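Local structure of galectin-1 (Bufo arenarum, 1A78) at residues A[62-66]-A[67-71]. The protein binds beta-galactosides as a homodimeric lectin, probably also a wide array of complex carbohydrates, and may regulate apoptosis and cell differentiation. Sequence-based numbering, arbitrary orientation.
Sequences NSKEA and DAWGS. With YIO (1-thio-beta-D-galactopyranose), chain C.
Lys64 and Trp69 face each other as an antiparallel non-hydrogen-bonded pair in the hairpin of strands 58-65 and 68-75, and the lysine's aliphatic chain lies against one face of the indole. The evidence for a CH-pi contact is direct: CD of Lys64 stands 3.9 Å from the centroid of the six-membered ring of Trp69, only 10° off its normal. The opposite face carries the ring of the bound 1-thio-beta-D-galactopyranose, whose C4 comes within 3.6 Å of Trp69 CZ2. The indole is thus sandwiched between lysine methylenes and sugar, while His45 meets it edge-to-face.

Beside the indole, the amide of Asn62 is gripped twice through its nitrogen. With CG anti to the backbone N (chi1 -154°), the group reaches the second strand, where ND2 donates to Gly70 O at 2.8 Å; the acceptor lies close to the Asn62 amide plane, although the donor sits above the Gly70 carbonyl plane. The other hydrogen of Asn62 ND2 goes to O6 of the thiogalactose, 2.8 Å from ND2 and nearly straight at 170°. OD1 of Asn62 accepts from Ser63 N at 2.7 Å, which further restrains rotation of the amide.

The solvent side is the type I' turn, where Glu65, Ala66, Asp67 and Ala68 are exposed and reciprocal backbone bonds join Glu65 to Ala68. Lys64 CD still rests on Asp67 CA at 3.7 Å, but the charged pair is loose, a long salt bridge of 3.7 Å between Lys64 NZ and Asp67 OD1. Lys64 NZ is hydrogen-bonded to Ala39 O and Asp67 OD2 to Ser40 OG.

The chemistry implies a division of labour characteristic of the galectin site: the tryptophan offers the sugar a flat apolar platform, and the doubly engaged asparagine amide, oriented by the neighbouring strand, reads the exocyclic hydroxyl, with Arg49 and Glu72 supplying further polar contacts.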
ATOM      1  N   ASN A  62       9.026 -16.026  11.511  1.00 21.12           N
ATOM      2  CA  ASN A  62       8.249 -16.527  12.650  1.00 20.75           C
ATOM      3  C   ASN A  62       6.801 -16.103  12.506  1.00 21.42           C
ATOM      4  O   ASN A  62       6.460 -15.363  11.575  1.00 22.08           O
ATOM      5  CB  ASN A  62       8.814 -15.986  13.966  1.00 18.89           C
ATOM      6  CG  ASN A  62       8.529 -16.888  15.136  1.00 17.35           C
ATOM      7  OD1 ASN A  62       7.736 -17.818  15.046  1.00 18.64           O
ATOM      8  ND2 ASN A  62       9.175 -16.615  16.256  1.00 19.46           N
ATOM      9  N   SER A  63       5.941 -16.659  13.348  1.00 21.34           N
ATOM     10  CA  SER A  63       4.534 -16.305  13.354  1.00 22.43           C
ATOM     11  C   SER A  63       4.332 -15.673  14.728  1.00 25.51           C
ATOM     12  O   SER A  63       5.162 -15.857  15.620  1.00 27.83           O
ATOM     13  CB  SER A  63       3.655 -17.534  13.217  1.00 18.55           C
ATOM     14  OG  SER A  63       3.833 -18.392  14.323  1.00 19.04           O
ATOM     15  N   LYS A  64       3.250 -14.931  14.892  1.00 25.39           N
ATOM     16  CA  LYS A  64       2.949 -14.279  16.137  1.00 25.57           C
ATOM     17  C   LYS A  64       1.447 -14.292  16.320  1.00 29.22           C
ATOM     18  O   LYS A  64       0.694 -13.979  15.393  1.00 31.14           O
ATOM     19  CB  LYS A  64       3.457 -12.837  16.118  1.00 23.83           C
ATOM     20  CG  LYS A  64       3.317 -12.184  17.489  1.00 26.80           C
ATOM     21  CD  LYS A  64       3.979 -10.840  17.623  1.00 25.92           C
ATOM     22  CE  LYS A  64       3.255  -9.785  16.844  1.00 29.99           C
ATOM     23  NZ  LYS A  64       3.969  -8.493  17.027  1.00 31.50           N
ATOM     24  N   GLU A  65       1.006 -14.721  17.489  1.00 31.85           N
ATOM     25  CA  GLU A  65      -0.409 -14.746  17.809  1.00 32.84           C
ATOM     26  C   GLU A  65      -0.601 -14.121  19.182  1.00 33.11           C
ATOM     27  O   GLU A  65      -0.094 -14.627  20.185  1.00 31.33           O
ATOM     28  CB  GLU A  65      -0.962 -16.171  17.801  1.00 36.30           C
ATOM     29  CG  GLU A  65      -2.412 -16.216  18.242  1.00 44.43           C
ATOM     30  CD  GLU A  65      -3.117 -17.518  17.921  1.00 49.18           C
ATOM     31  OE1 GLU A  65      -2.749 -18.560  18.516  1.00 50.98           O
ATOM     32  OE2 GLU A  65      -4.063 -17.483  17.089  1.00 54.02           O
ATOM     33  N   ALA A  66      -1.298 -12.994  19.218  1.00 32.67           N
ATOM     34  CA  ALA A  66      -1.552 -12.298  20.469  1.00 34.35           C
ATOM     35  C   ALA A  66      -0.234 -11.872  21.135  1.00 35.87           C
ATOM     36  O   ALA A  66      -0.049 -11.994  22.354  1.00 37.75           O
ATOM     37  CB  ALA A  66      -2.389 -13.177  21.398  1.00 31.58           C
ATOM     38  N   ASP A  67       0.678 -11.378  20.306  1.00 35.77           N
ATOM     39  CA  ASP A  67       1.986 -10.901  20.749  1.00 35.77           C
ATOM     40  C   ASP A  67       2.991 -11.943  21.212  1.00 32.96           C
ATOM     41  O   ASP A  67       4.119 -11.606  21.572  1.00 33.44           O
ATOM     42  CB  ASP A  67       1.836  -9.803  21.795  1.00 37.94           C
ATOM     43  CG  ASP A  67       1.431  -8.494  21.186  1.00 41.40           C
ATOM     44  OD1 ASP A  67       2.108  -8.073  20.210  1.00 41.32           O
ATOM     45  OD2 ASP A  67       0.427  -7.907  21.669  1.00 44.34           O
ATOM     46  N   ALA A  68       2.593 -13.203  21.162  1.00 30.00           N
ATOM     47  CA  ALA A  68       3.477 -14.286  21.547  1.00 28.15           C
ATOM     48  C   ALA A  68       4.106 -14.894  20.292  1.00 26.43           C
ATOM     49  O   ALA A  68       3.403 -15.466  19.450  1.00 26.19           O
ATOM     50  CB  ALA A  68       2.702 -15.348  22.315  1.00 27.07           C
ATOM     51  N   TRP A  69       5.418 -14.725  20.151  1.00 24.62           N
ATOM     52  CA  TRP A  69       6.141 -15.281  19.027  1.00 22.73           C
ATOM     53  C   TRP A  69       6.105 -16.809  19.049  1.00 23.40           C
ATOM     54  O   TRP A  69       5.963 -17.415  20.107  1.00 24.80           O
ATOM     55  CB  TRP A  69       7.561 -14.800  19.053  1.00 19.94           C
ATOM     56  CG  TRP A  69       7.695 -13.373  18.757  1.00 18.46           C
ATOM     57  CD1 TRP A  69       8.025 -12.391  19.634  1.00 19.11           C
ATOM     58  CD2 TRP A  69       7.578 -12.748  17.481  1.00 18.78           C
ATOM     59  NE1 TRP A  69       8.135 -11.192  18.991  1.00 18.29           N
ATOM     60  CE2 TRP A  69       7.862 -11.375  17.662  1.00 19.10           C
ATOM     61  CE3 TRP A  69       7.265 -13.210  16.195  1.00 20.62           C
ATOM     62  CZ2 TRP A  69       7.841 -10.450  16.612  1.00 19.68           C
ATOM     63  CZ3 TRP A  69       7.244 -12.288  15.144  1.00 21.17           C
ATOM     64  CH2 TRP A  69       7.532 -10.920  15.366  1.00 20.94           C
ATOM     65  N   GLY A  70       6.144 -17.425  17.869  1.00 25.40           N
ATOM     66  CA  GLY A  70       6.121 -18.889  17.766  1.00 25.67           C
ATOM     67  C   GLY A  70       7.520 -19.447  17.513  1.00 24.60           C
ATOM     68  O   GLY A  70       8.509 -18.808  17.862  1.00 24.43           O
ATOM     69  N   SER A  71       7.626 -20.587  16.856  1.00 24.16           N
ATOM     70  CA  SER A  71       8.954 -21.157  16.602  1.00 28.59           C
ATOM     71  C   SER A  71       9.658 -20.519  15.431  1.00 26.64           C
ATOM     72  O   SER A  71       9.165 -20.574  14.308  1.00 29.39           O
ATOM     73  CB  SER A  71       8.862 -22.658  16.335  1.00 31.18           C
ATOM     74  OG  SER A  71       7.983 -23.270  17.259  1.00 39.62           O
TER
HETATM   75  C1  YIO C   1      12.844 -11.446  18.323  1.00 27.85           C
HETATM   76  C2  YIO C   1      12.767 -10.083  17.682  1.00 28.48           C
HETATM   77  C3  YIO C   1      11.427  -9.906  16.996  1.00 27.92           C
HETATM   78  C4  YIO C   1      11.296 -10.973  15.945  1.00 27.65           C
HETATM   79  C5  YIO C   1      11.439 -12.347  16.600  1.00 27.68           C
HETATM   80  C6  YIO C   1      11.441 -13.468  15.593  1.00 26.44           C
HETATM   81  O2  YIO C   1      12.929  -9.089  18.668  1.00 31.07           O
HETATM   82  O3  YIO C   1      11.382  -8.635  16.377  1.00 28.70           O
HETATM   83  O4  YIO C   1      12.294 -10.778  14.957  1.00 27.01           O
HETATM   84  O5  YIO C   1      12.671 -12.460  17.337  1.00 30.24           O
HETATM   85  O6  YIO C   1      11.163 -14.697  16.247  1.00 27.27           O
HETATM   86  S1  YIO C   1      14.576 -11.616  18.831  1.00 27.70           S